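Local coordinates for putative tryptophan halogenase (Xanthomonas campestris pv. campestris, PDB 6Y1W), which probably acts as a flavin-dependent halogenase, using FAD chemistry of the monooxygenase type, and is captured here without its flavin, at residues 116-119 with 120-124; 384-387 with 388-391; 417-420 with 421-425; 438-441 with 442-446. All coordinates share one frame; numbering follows the deposited sequence.

Overall arrangement
Contacts 2, 3 and 4 interlock, while contact 1 reaches the group through contact 4. Between contacts 2 and 4, whose centres are about 11 Å apart, His387 NE2 lies 3.0 Å from Phe440 N, a probable hydrogen bond. Contacts 3 and 4, about 14 Å between centres, share the salt bridge of Arg422 NH2 with Glu438 OE1. Contacts 2 and 3 meet where Ser418 OG approaches Asp390 OD2. Gln121 OE1 of contact 1 packs on Ile446 CD1 of contact 4. Contact 4 binds a butanediol; the side chain of its Phe440 lies about 4 Å from that of Glu347, predicted to bind tryptophan, and about 9 Å from that of Lys89, the predicted active-site residue.

Contact 1: 116-119 with 120-124; sequences WSAG and FQHFW. With MES (2-(N-morpholino)-ethanesulfonic acid), chain G.
Gly119 and His122 meet through the backbone and jointly hold a sulfonate. His122 N donates to Gly119 O at 3.0 Å, arriving above the carbonyl plane, 40° out of it. At the other end of the same residue, Gly119 N gives MES O1S a nearly straight bond (3.0 Å, 170°) and a weak second one to O3S. His122 NE2 donates to O2S at 3.1 Å, again almost linearly. Gln121 NE2 completes the local grip with O3S, also 3.1 Å away. All three sulfonate oxygens are thus engaged, and Val432 N adds a further hydrogen bond to the MES. Gln121 gets there with CG wedged between its backbone N and carbonyl carbon (chi1 77°) and a second bend at chi2, which folds the amide back beside Gly119; the same NE2 also bonds Gly430 O. In the next layer Ala118 CB lies 4.0 Å from His122 CD2, and Phe123 turns its ring edge to Ala118 O, with CE2 3.7 Å from that oxygen. Asp114 OD1 accepts from Phe120 N as the chain enters the helix. Backbone and side-chain N-H groups converging where a loop runs into helix 120-129 form a pocket that suits an anion, here the sulfonate of a buffer molecule probably from the crystallisation liquor.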
loop_
_atom_site.group_PDB
_atom_site.type_symbol
_atom_site.label_atom_id
_atom_site.label_comp_id
_atom_site.label_asym_id
_atom_site.label_seq_id
_atom_site.Cartn_x
_atom_site.Cartn_y
_atom_site.Cartn_z
ATOM N N TRP A 116 9.724 -12.835 -8.856
ATOM C CA TRP A 116 9.775 -12.000 -7.646
ATOM C C TRP A 116 10.722 -10.823 -7.794
ATOM O O TRP A 116 10.512 -9.784 -7.156
ATOM C CB TRP A 116 10.138 -12.826 -6.403
ATOM C CG TRP A 116 11.536 -13.410 -6.305
ATOM C CD1 TRP A 116 11.873 -14.715 -6.480
ATOM C CD2 TRP A 116 12.754 -12.736 -5.914
ATOM N NE1 TRP A 116 13.219 -14.898 -6.260
ATOM C CE2 TRP A 116 13.781 -13.699 -5.927
ATOM C CE3 TRP A 116 13.074 -11.414 -5.575
ATOM C CZ2 TRP A 116 15.095 -13.395 -5.613
ATOM C CZ3 TRP A 116 14.405 -11.112 -5.279
ATOM C CH2 TRP A 116 15.379 -12.103 -5.289
ATOM N N SER A 117 11.751 -10.952 -8.638
ATOM C CA SER A 117 12.702 -9.869 -8.847
ATOM C C SER A 117 12.305 -8.919 -9.969
ATOM O O SER A 117 12.905 -7.846 -10.075
ATOM C CB SER A 117 14.088 -10.439 -9.149
ATOM O OG SER A 117 14.132 -11.016 -10.461
ATOM N N ALA A 118 11.328 -9.276 -10.821
ATOM C CA ALA A 118 11.085 -8.463 -12.016
ATOM C C ALA A 118 9.725 -8.770 -12.623
ATOM O O ALA A 118 9.390 -9.948 -12.820
ATOM C CB ALA A 118 12.157 -8.740 -13.081
ATOM N N GLY A 119 8.986 -7.720 -12.962
ATOM C CA GLY A 119 7.679 -7.930 -13.555
ATOM C C GLY A 119 7.786 -8.518 -14.953
ATOM O O GLY A 119 8.832 -8.459 -15.610
ATOM N N PHE A 120 6.652 -9.079 -15.414
ATOM C CA PHE A 120 6.614 -9.774 -16.711
ATOM C C PHE A 120 7.173 -8.931 -17.852
ATOM O O PHE A 120 7.768 -9.464 -18.801
ATOM C CB PHE A 120 5.163 -10.152 -17.061
ATOM C CG PHE A 120 5.027 -10.721 -18.472
ATOM C CD1 PHE A 120 5.575 -11.954 -18.735
ATOM C CD2 PHE A 120 4.330 -10.030 -19.469
ATOM C CE1 PHE A 120 5.458 -12.527 -20.027
ATOM C CE2 PHE A 120 4.226 -10.578 -20.772
ATOM C CZ PHE A 120 4.818 -11.836 -21.037
ATOM N N GLN A 121 6.940 -7.622 -17.818
ATOM C CA GLN A 121 7.323 -6.784 -18.944
ATOM C C GLN A 121 8.817 -6.831 -19.216
ATOM O O GLN A 121 9.220 -6.564 -20.352
ATOM C CB GLN A 121 6.850 -5.340 -18.757
ATOM C CG GLN A 121 7.667 -4.477 -17.785
ATOM C CD GLN A 121 7.295 -4.677 -16.320
ATOM O OE1 GLN A 121 6.680 -5.679 -15.937
ATOM N NE2 GLN A 121 7.778 -3.755 -15.463
ATOM N N HIS A 122 9.648 -7.137 -18.202
ATOM C CA HIS A 122 11.091 -7.235 -18.448
ATOM C C HIS A 122 11.418 -8.433 -19.313
ATOM O O HIS A 122 12.241 -8.323 -20.232
ATOM C CB HIS A 122 11.849 -7.277 -17.118
ATOM C CG HIS A 122 11.698 -6.006 -16.354
ATOM N ND1 HIS A 122 12.373 -4.860 -16.713
ATOM C CD2 HIS A 122 10.866 -5.659 -15.341
ATOM C CE1 HIS A 122 12.001 -3.871 -15.924
ATOM N NE2 HIS A 122 11.085 -4.329 -15.082
ATOM N N PHE A 123 10.741 -9.565 -19.084
ATOM C CA PHE A 123 10.912 -10.725 -19.955
ATOM C C PHE A 123 10.347 -10.438 -21.333
ATOM O O PHE A 123 10.955 -10.808 -22.348
ATOM C CB PHE A 123 10.259 -11.952 -19.322
ATOM C CG PHE A 123 10.849 -12.267 -17.985
ATOM C CD1 PHE A 123 12.015 -13.007 -17.889
ATOM C CD2 PHE A 123 10.293 -11.726 -16.826
ATOM C CE1 PHE A 123 12.610 -13.251 -16.657
ATOM C CE2 PHE A 123 10.865 -11.964 -15.591
ATOM C CZ PHE A 123 12.026 -12.721 -15.492
ATOM N N TRP A 124 9.210 -9.742 -21.395
ATOM C CA TRP A 124 8.652 -9.412 -22.708
ATOM C C TRP A 124 9.579 -8.486 -23.490
ATOM O O TRP A 124 9.770 -8.679 -24.696
ATOM C CB TRP A 124 7.264 -8.797 -22.552
ATOM C CG TRP A 124 6.617 -8.528 -23.862
ATOM C CD1 TRP A 124 5.829 -9.395 -24.572
ATOM C CD2 TRP A 124 6.687 -7.326 -24.638
ATOM N NE1 TRP A 124 5.404 -8.800 -25.740
ATOM C CE2 TRP A 124 5.937 -7.544 -25.820
ATOM C CE3 TRP A 124 7.330 -6.100 -24.472
ATOM C CZ2 TRP A 124 5.785 -6.566 -26.812
ATOM C CZ3 TRP A 124 7.187 -5.141 -25.459
ATOM C CH2 TRP A 124 6.432 -5.380 -26.620
HETATM O O1 MES G . 7.900 -8.232 -9.403
HETATM C C2 MES G . 6.648 -7.537 -9.291
HETATM C C3 MES G . 6.776 -6.173 -8.611
HETATM N N4 MES G . 7.918 -5.529 -9.256
HETATM C C5 MES G . 9.224 -6.186 -9.285
HETATM C C6 MES G . 9.000 -7.590 -8.740
HETATM C C7 MES G . 7.695 -4.267 -9.962
HETATM C C8 MES G . 9.039 -3.728 -10.453
HETATM S S MES G . 9.152 -4.115 -12.088
HETATM O O1S MES G . 10.231 -5.094 -12.265
HETATM O O2S MES G . 9.443 -2.872 -12.827
HETATM O O3S MES G . 7.863 -4.715 -12.519
#

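Contact 2: 384-387 with 388-391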
loop_
_atom_site.group_PDB
_atom_site.type_symbol
_atom_site.label_atom_id
_atom_site.label_comp_id
_atom_site.label_asym_id
_atom_site.label_seq_id
_atom_site.Cartn_x
_atom_site.Cartn_y
_atom_site.Cartn_z
ATOM N N GLU A 384 -5.010 10.080 -2.980
ATOM C CA GLU A 384 -5.623 9.188 -3.959
ATOM C C GLU A 384 -5.980 9.923 -5.245
ATOM O O GLU A 384 -5.767 9.387 -6.341
ATOM C CB GLU A 384 -6.864 8.521 -3.360
ATOM C CG GLU A 384 -6.517 7.427 -2.371
ATOM C CD GLU A 384 -7.792 6.801 -1.784
ATOM O OE1 GLU A 384 -8.782 6.649 -2.532
ATOM O OE2 GLU A 384 -7.796 6.449 -0.599
ATOM N N ILE A 385 -6.510 11.145 -5.138
ATOM C CA ILE A 385 -6.989 11.819 -6.346
ATOM C C ILE A 385 -5.806 12.322 -7.170
ATOM O O ILE A 385 -5.868 12.334 -8.409
ATOM C CB ILE A 385 -7.982 12.950 -6.008
ATOM C CG1 ILE A 385 -8.655 13.465 -7.276
ATOM C CG2 ILE A 385 -7.322 14.150 -5.291
ATOM C CD1 ILE A 385 -9.303 12.444 -7.977
ATOM N N ALA A 386 -4.730 12.739 -6.515
ATOM C CA ALA A 386 -3.580 13.232 -7.257
ATOM C C ALA A 386 -2.979 12.115 -8.085
ATOM O O ALA A 386 -2.509 12.341 -9.207
ATOM C CB ALA A 386 -2.539 13.816 -6.309
ATOM N N HIS A 387 -2.989 10.893 -7.545
ATOM C CA HIS A 387 -2.500 9.748 -8.302
ATOM C C HIS A 387 -3.369 9.484 -9.540
ATOM O O HIS A 387 -2.854 9.174 -10.628
ATOM C CB HIS A 387 -2.479 8.510 -7.423
ATOM C CG HIS A 387 -2.506 7.271 -8.223
ATOM N ND1 HIS A 387 -1.389 6.815 -8.881
ATOM C CD2 HIS A 387 -3.525 6.441 -8.569
ATOM C CE1 HIS A 387 -1.704 5.732 -9.572
ATOM N NE2 HIS A 387 -2.988 5.483 -9.396
ATOM N N ILE A 388 -4.692 9.547 -9.386
ATOM C CA ILE A 388 -5.549 9.349 -10.551
ATOM C C ILE A 388 -5.362 10.487 -11.554
ATOM O O ILE A 388 -5.274 10.245 -12.771
ATOM C CB ILE A 388 -7.011 9.193 -10.098
ATOM C CG1 ILE A 388 -7.152 7.907 -9.277
ATOM C CG2 ILE A 388 -7.943 9.076 -11.239
ATOM C CD1 ILE A 388 -8.531 7.864 -8.465
ATOM N N ARG A 389 -5.270 11.730 -11.055
ATOM C CA ARG A 389 -4.991 12.889 -11.910
ATOM C C ARG A 389 -3.774 12.630 -12.784
ATOM O O ARG A 389 -3.813 12.869 -14.006
ATOM C CB ARG A 389 -4.777 14.142 -11.047
ATOM C CG ARG A 389 -4.403 15.387 -11.891
ATOM C CD ARG A 389 -3.645 16.390 -11.054
ATOM N NE ARG A 389 -2.364 15.831 -10.659
ATOM C CZ ARG A 389 -1.642 16.295 -9.632
ATOM N NH1 ARG A 389 -2.122 17.346 -8.945
ATOM N NH2 ARG A 389 -0.454 15.731 -9.320
ATOM N N ASP A 390 -2.684 12.118 -12.174
ATOM C CA ASP A 390 -1.449 11.916 -12.934
ATOM C C ASP A 390 -1.666 10.914 -14.051
ATOM O O ASP A 390 -1.091 11.048 -15.141
ATOM C CB ASP A 390 -0.316 11.444 -12.021
ATOM C CG ASP A 390 0.271 12.570 -11.168
ATOM O OD1 ASP A 390 -0.163 13.741 -11.316
ATOM O OD2 ASP A 390 1.134 12.230 -10.311
ATOM N N PHE A 391 -2.477 9.886 -13.792
ATOM C CA PHE A 391 -2.705 8.867 -14.802
ATOM C C PHE A 391 -3.545 9.412 -15.960
ATOM O O PHE A 391 -3.347 9.015 -17.122
ATOM C CB PHE A 391 -3.392 7.652 -14.153
ATOM C CG PHE A 391 -3.173 6.357 -14.932
ATOM C CD1 PHE A 391 -2.066 5.562 -14.665
ATOM C CD2 PHE A 391 -4.080 5.952 -15.920
ATOM C CE1 PHE A 391 -1.858 4.372 -15.389
ATOM C CE2 PHE A 391 -3.888 4.786 -16.628
ATOM C CZ PHE A 391 -2.781 3.984 -16.369
#
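Ala386 and Arg389 meet on one flank of the helix, and the arginine can be traced along the contact. Its CB sits 3.4 Å from Ala386 O and equally near Ile385 O. With CG anti to the backbone N (chi1 177°) the chain first runs outward, then bends at chi3 (66°), bringing the guanidinium back over Ala386. NE donates to Asp390 OD1 at 3.1 Å, and NH2 reaches the same oxygen at 2.8 Å in a salt bridge. This side-on grip spends two nitrogens on one atom: OD1 lies almost in the guanidinium plane, while both donors approach from the same face of the carboxylate. At the tip, Arg389 NH2 is also 4.1 Å from Ala386 CB, which rests over one guanidinium face, toward its rim. The frame is a regular alpha-helical turn within helix 371-397, its i to i+4 bonds including Arg389 N to Ile385 O at 2.8 Å (169°). Beyond the segments Arg389 makes a cation-pi contact with Trp240, and Asp390 OD2 is taken by Ser418 OG. On another side of the helix, the His387 and Ile388 side chains cross at about a right angle, with His387 CD2 4.0 Å from Ile388 CG1.

Contact 3: 417-420 with 421-425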
loop_
_atom_site.group_PDB
_atom_site.type_symbol
_atom_site.label_atom_id
_atom_site.label_comp_id
_atom_site.label_asym_id
_atom_site.label_seq_id
_atom_site.Cartn_x
_atom_site.Cartn_y
_atom_site.Cartn_z
ATOM N N ASP A 417 5.786 16.746 -11.278
ATOM C CA ASP A 417 7.003 15.986 -11.058
ATOM C C ASP A 417 6.701 14.530 -10.730
ATOM O O ASP A 417 7.489 13.630 -11.073
ATOM C CB ASP A 417 7.792 16.608 -9.887
ATOM C CG ASP A 417 8.490 17.915 -10.276
ATOM O OD1 ASP A 417 8.787 18.107 -11.475
ATOM O OD2 ASP A 417 8.757 18.737 -9.379
ATOM N N SER A 418 5.581 14.289 -10.042
ATOM C CA SER A 418 5.212 12.922 -9.668
ATOM C C SER A 418 4.993 12.067 -10.914
ATOM O O SER A 418 5.404 10.902 -10.954
ATOM C CB SER A 418 3.954 12.938 -8.776
ATOM O OG SER A 418 2.858 13.702 -9.325
ATOM N N LEU A 419 4.373 12.640 -11.952
ATOM C CA LEU A 419 4.181 11.884 -13.188
ATOM C C LEU A 419 5.480 11.770 -13.978
ATOM O O LEU A 419 5.775 10.718 -14.551
ATOM C CB LEU A 419 3.082 12.532 -14.054
ATOM C CG LEU A 419 2.985 11.925 -15.460
ATOM C CD1 LEU A 419 2.577 10.433 -15.349
ATOM C CD2 LEU A 419 1.959 12.717 -16.255
ATOM N N ARG A 420 6.251 12.863 -14.044
ATOM C CA ARG A 420 7.513 12.809 -14.778
ATOM C C ARG A 420 8.398 11.685 -14.253
ATOM O O ARG A 420 9.013 10.948 -15.034
ATOM C CB ARG A 420 8.236 14.157 -14.684
ATOM C CG ARG A 420 9.583 14.180 -15.426
ATOM C CD ARG A 420 10.177 15.598 -15.460
ATOM N NE ARG A 420 9.305 16.504 -16.200
ATOM C CZ ARG A 420 9.337 16.635 -17.525
ATOM N NH1 ARG A 420 10.206 15.926 -18.235
ATOM N NH2 ARG A 420 8.508 17.469 -18.144
ATOM N N HIS A 421 8.496 11.550 -12.928
ATOM C CA HIS A 421 9.330 10.492 -12.370
ATOM C C HIS A 421 8.855 9.110 -12.806
ATOM O O HIS A 421 9.674 8.255 -13.185
ATOM C CB HIS A 421 9.363 10.595 -10.837
ATOM C CG HIS A 421 10.081 9.450 -10.176
ATOM N ND1 HIS A 421 11.458 9.351 -10.143
ATOM C CD2 HIS A 421 9.609 8.358 -9.521
ATOM C CE1 HIS A 421 11.803 8.245 -9.501
ATOM N NE2 HIS A 421 10.698 7.622 -9.118
ATOM N N ARG A 422 7.534 8.871 -12.816
ATOM C CA ARG A 422 7.048 7.567 -13.254
ATOM C C ARG A 422 7.348 7.321 -14.729
ATOM O O ARG A 422 7.780 6.228 -15.108
ATOM C CB ARG A 422 5.532 7.442 -13.006
ATOM C CG ARG A 422 5.128 7.578 -11.490
ATOM C CD ARG A 422 4.764 6.221 -10.906
ATOM N NE ARG A 422 3.759 6.293 -9.859
ATOM C CZ ARG A 422 3.107 5.251 -9.354
ATOM N NH1 ARG A 422 3.329 4.020 -9.764
ATOM N NH2 ARG A 422 2.210 5.454 -8.416
ATOM N N MET A 423 7.147 8.330 -15.579
ATOM C CA MET A 423 7.437 8.147 -17.000
ATOM C C MET A 423 8.916 7.898 -17.263
ATOM O O MET A 423 9.264 7.038 -18.088
ATOM C CB MET A 423 6.953 9.381 -17.768
ATOM C CG MET A 423 5.414 9.508 -17.724
ATOM S SD MET A 423 4.840 10.950 -18.636
ATOM C CE MET A 423 4.994 10.307 -20.335
ATOM N N GLU A 424 9.792 8.626 -16.553
ATOM C CA GLU A 424 11.236 8.453 -16.725
ATOM C C GLU A 424 11.703 7.091 -16.216
ATOM O O GLU A 424 12.560 6.451 -16.829
ATOM C CB GLU A 424 11.977 9.608 -16.031
ATOM C CG GLU A 424 11.883 10.911 -16.852
ATOM C CD GLU A 424 12.469 12.151 -16.186
ATOM O OE1 GLU A 424 13.078 12.049 -15.097
ATOM O OE2 GLU A 424 12.306 13.246 -16.776
ATOM N N LEU A 425 11.143 6.620 -15.107
ATOM C CA LEU A 425 11.469 5.279 -14.637
ATOM C C LEU A 425 11.172 4.235 -15.705
ATOM O O LEU A 425 11.959 3.308 -15.932
ATOM C CB LEU A 425 10.670 4.990 -13.363
ATOM C CG LEU A 425 11.102 3.812 -12.522
ATOM C CD1 LEU A 425 12.515 4.017 -11.962
ATOM C CD2 LEU A 425 10.080 3.660 -11.403
#
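Leu419 and Met423, one helical turn apart, make the apolar part of this contact. The thioether crosses the isobutyl group at a slant: Met423 SD is 3.8 Å from Leu419 CG, and Met423 CG lies equally near Leu419 CD1. The methionine CG is anti to its carbonyl carbon (chi1 -66°), which sets CG against Leu419 CD1, while the chain beyond CG runs on outward past Leu419. The pair packs inward, with Leu419 against Ile393 and Met423 against Leu394, both on helix 371-397; Leu419 also touches Trp445.

The backbone bonds are those of an alpha helix at the start of 417-429. His421 N donates to Asp417 O at 3.0 Å, and Met423 N to Leu419 O at 2.9 Å (168°), the latter nearly in line with the carbonyl bond. Arg422 N to Ser418 O is stretched to 3.5 Å and weak.

Charged groups meet on a flank where both residues are partly exposed. Arg420 NH1 and Glu424 OE2 form a long salt bridge of 3.7 Å, the oxygen lying at the guanidinium edge while the two planes are 64° apart. Closer than the charges is the aliphatic shaft, Arg420 CG being 3.2 Å from Glu424 OE2. Glu424 has two conformers, and both the ion pair and this CG approach, seen in one of them, are therefore doubtful.

Two side chains send their polar ends elsewhere. His421 NE2 bonds Glu376 OE1 of the second subunit, placing this face of the helix at the dimer contact. Arg422, bent at chi2 and chi3, carries its guanidinium inward to Glu438 and makes a cation-pi contact with Phe433.

Contact 4: 438-441 with 442-446. With BUD ((2S,3S)-butane-2,3-diol), chain H.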
loop_
_atom_site.group_PDB
_atom_site.type_symbol
_atom_site.label_atom_id
_atom_site.label_comp_id
_atom_site.label_asym_id
_atom_site.label_seq_id
_atom_site.Cartn_x
_atom_site.Cartn_y
_atom_site.Cartn_z
ATOM N N GLU A 438 -2.959 3.676 -4.192
ATOM C CA GLU A 438 -3.133 4.200 -5.541
ATOM C C GLU A 438 -4.055 3.263 -6.306
ATOM O O GLU A 438 -3.971 2.037 -6.172
ATOM C CB GLU A 438 -1.795 4.317 -6.259
ATOM C CG GLU A 438 -0.974 5.467 -5.757
ATOM C CD GLU A 438 0.476 5.347 -6.172
ATOM O OE1 GLU A 438 0.875 4.281 -6.711
ATOM O OE2 GLU A 438 1.219 6.331 -5.972
ATOM N N LEU A 439 -4.941 3.864 -7.110
ATOM C CA LEU A 439 -5.873 3.059 -7.890
ATOM C C LEU A 439 -5.149 2.215 -8.936
ATOM O O LEU A 439 -5.450 1.034 -9.097
ATOM C CB LEU A 439 -6.911 3.968 -8.552
ATOM C CG LEU A 439 -7.776 3.279 -9.604
ATOM C CD1 LEU A 439 -8.626 2.145 -9.002
ATOM C CD2 LEU A 439 -8.678 4.316 -10.257
ATOM N N PHE A 440 -4.262 2.822 -9.723
ATOM C CA PHE A 440 -3.792 2.152 -10.927
ATOM C C PHE A 440 -2.659 1.182 -10.586
ATOM O O PHE A 440 -1.648 1.567 -9.989
ATOM C CB PHE A 440 -3.399 3.192 -11.976
ATOM C CG PHE A 440 -4.609 3.926 -12.520
ATOM C CD1 PHE A 440 -5.492 3.262 -13.357
ATOM C CD2 PHE A 440 -4.888 5.243 -12.155
ATOM C CE1 PHE A 440 -6.606 3.896 -13.831
ATOM C CE2 PHE A 440 -6.008 5.890 -12.621
ATOM C CZ PHE A 440 -6.874 5.222 -13.470
ATOM N N ALA A 441 -2.865 -0.078 -10.939
ATOM C CA ALA A 441 -1.919 -1.138 -10.683
ATOM C C ALA A 441 -0.721 -1.041 -11.637
ATOM O O ALA A 441 -0.723 -0.303 -12.621
ATOM C CB ALA A 441 -2.606 -2.492 -10.852
ATOM N N GLU A 442 0.334 -1.784 -11.303
ATOM C CA GLU A 442 1.480 -1.860 -12.207
ATOM C C GLU A 442 1.063 -2.222 -13.629
ATOM O O GLU A 442 1.565 -1.624 -14.587
ATOM C CB GLU A 442 2.510 -2.853 -11.656
ATOM C CG GLU A 442 3.213 -2.299 -10.421
ATOM C CD GLU A 442 4.237 -3.250 -9.829
ATOM O OE1 GLU A 442 4.452 -4.329 -10.398
ATOM O OE2 GLU A 442 4.829 -2.907 -8.781
ATOM N N ASN A 443 0.133 -3.180 -13.796
ATOM C CA ASN A 443 -0.310 -3.572 -15.137
ATOM C C ASN A 443 -0.826 -2.370 -15.931
ATOM O O ASN A 443 -0.649 -2.301 -17.165
ATOM C CB ASN A 443 -1.423 -4.633 -15.044
ATOM C CG ASN A 443 -1.901 -5.100 -16.430
ATOM O OD1 ASN A 443 -1.168 -5.762 -17.125
ATOM N ND2 ASN A 443 -3.117 -4.751 -16.806
ATOM N N SER A 444 -1.529 -1.462 -15.252
ATOM C CA SER A 444 -2.122 -0.303 -15.919
ATOM C C SER A 444 -1.045 0.650 -16.408
ATOM O O SER A 444 -1.074 1.082 -17.569
ATOM C CB SER A 444 -3.054 0.437 -14.957
ATOM O OG SER A 444 -4.257 -0.302 -14.787
ATOM N N TRP A 445 -0.088 0.989 -15.527
ATOM C CA TRP A 445 1.039 1.842 -15.928
ATOM C C TRP A 445 1.777 1.236 -17.127
ATOM O O TRP A 445 2.138 1.954 -18.079
ATOM C CB TRP A 445 2.027 2.012 -14.755
ATOM C CG TRP A 445 1.565 2.944 -13.694
ATOM C CD1 TRP A 445 1.076 2.596 -12.457
ATOM C CD2 TRP A 445 1.566 4.382 -13.734
ATOM N NE1 TRP A 445 0.770 3.718 -11.742
ATOM C CE2 TRP A 445 1.042 4.830 -12.499
ATOM C CE3 TRP A 445 1.948 5.326 -14.697
ATOM C CZ2 TRP A 445 0.899 6.192 -12.189
ATOM C CZ3 TRP A 445 1.795 6.684 -14.398
ATOM C CH2 TRP A 445 1.277 7.104 -13.148
ATOM N N ILE A 446 2.011 -0.085 -17.094
ATOM C CA ILE A 446 2.747 -0.740 -18.176
ATOM C C ILE A 446 1.937 -0.716 -19.463
ATOM O O ILE A 446 2.429 -0.299 -20.509
ATOM C CB ILE A 446 3.113 -2.191 -17.807
ATOM C CG1 ILE A 446 3.973 -2.248 -16.550
ATOM C CG2 ILE A 446 3.778 -2.910 -18.995
ATOM C CD1 ILE A 446 4.025 -3.659 -15.962
HETATM C C1 BUD H . -9.112 0.028 -12.495
HETATM O O1 BUD H . -7.528 0.535 -14.190
HETATM C C2 BUD H . -7.646 0.339 -12.800
HETATM O O2 BUD H . -5.378 -0.573 -12.526
HETATM C C3 BUD H . -6.763 -0.832 -12.355
HETATM C C4 BUD H . -7.038 -1.122 -10.875
HETATM O O HOH W 1 0.324 3.197 -8.815
#
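Ala441 meets Ser444 and Trp445 through its carbonyl, at the N-cap position just before helix 442-451. Ala441 O accepts from Trp445 N at 3.2 Å (167°), an i to i+4 bond, and more weakly from Ser444 N.

Bonds to the bound butanediol come from both segments. Ala441 N donates almost straight to O2 of the diol at 3.0 Å, and Ser444 OG lies 2.5 Å from the same O2. The serine OG stands anti to its carbonyl carbon (chi1 -74°), facing the diol, and is also bonded by His106 NE2.

One water links the loop to the indole. It donates to Phe440 O at 2.8 Å and accepts from Trp445 NE1 at 3.0 Å, lying in the plane of the indole at its edge. A third approach, to Glu438 OE1, is too short to be trusted as a bond and is doubtful.

Van der Waals contact is light: the Phe440 ring turns its edge to two oxygens, Ser444 OG, 4.0 Å from Phe440 CD1, and O1 of the diol, 3.5 Å from the same CD1. Helix 371-397 backs the site, its Phe391 stacking on Phe440 and meeting Trp445 edge-to-face, while helix 417-429 packs on the indole and His106 comes from strand 102-107.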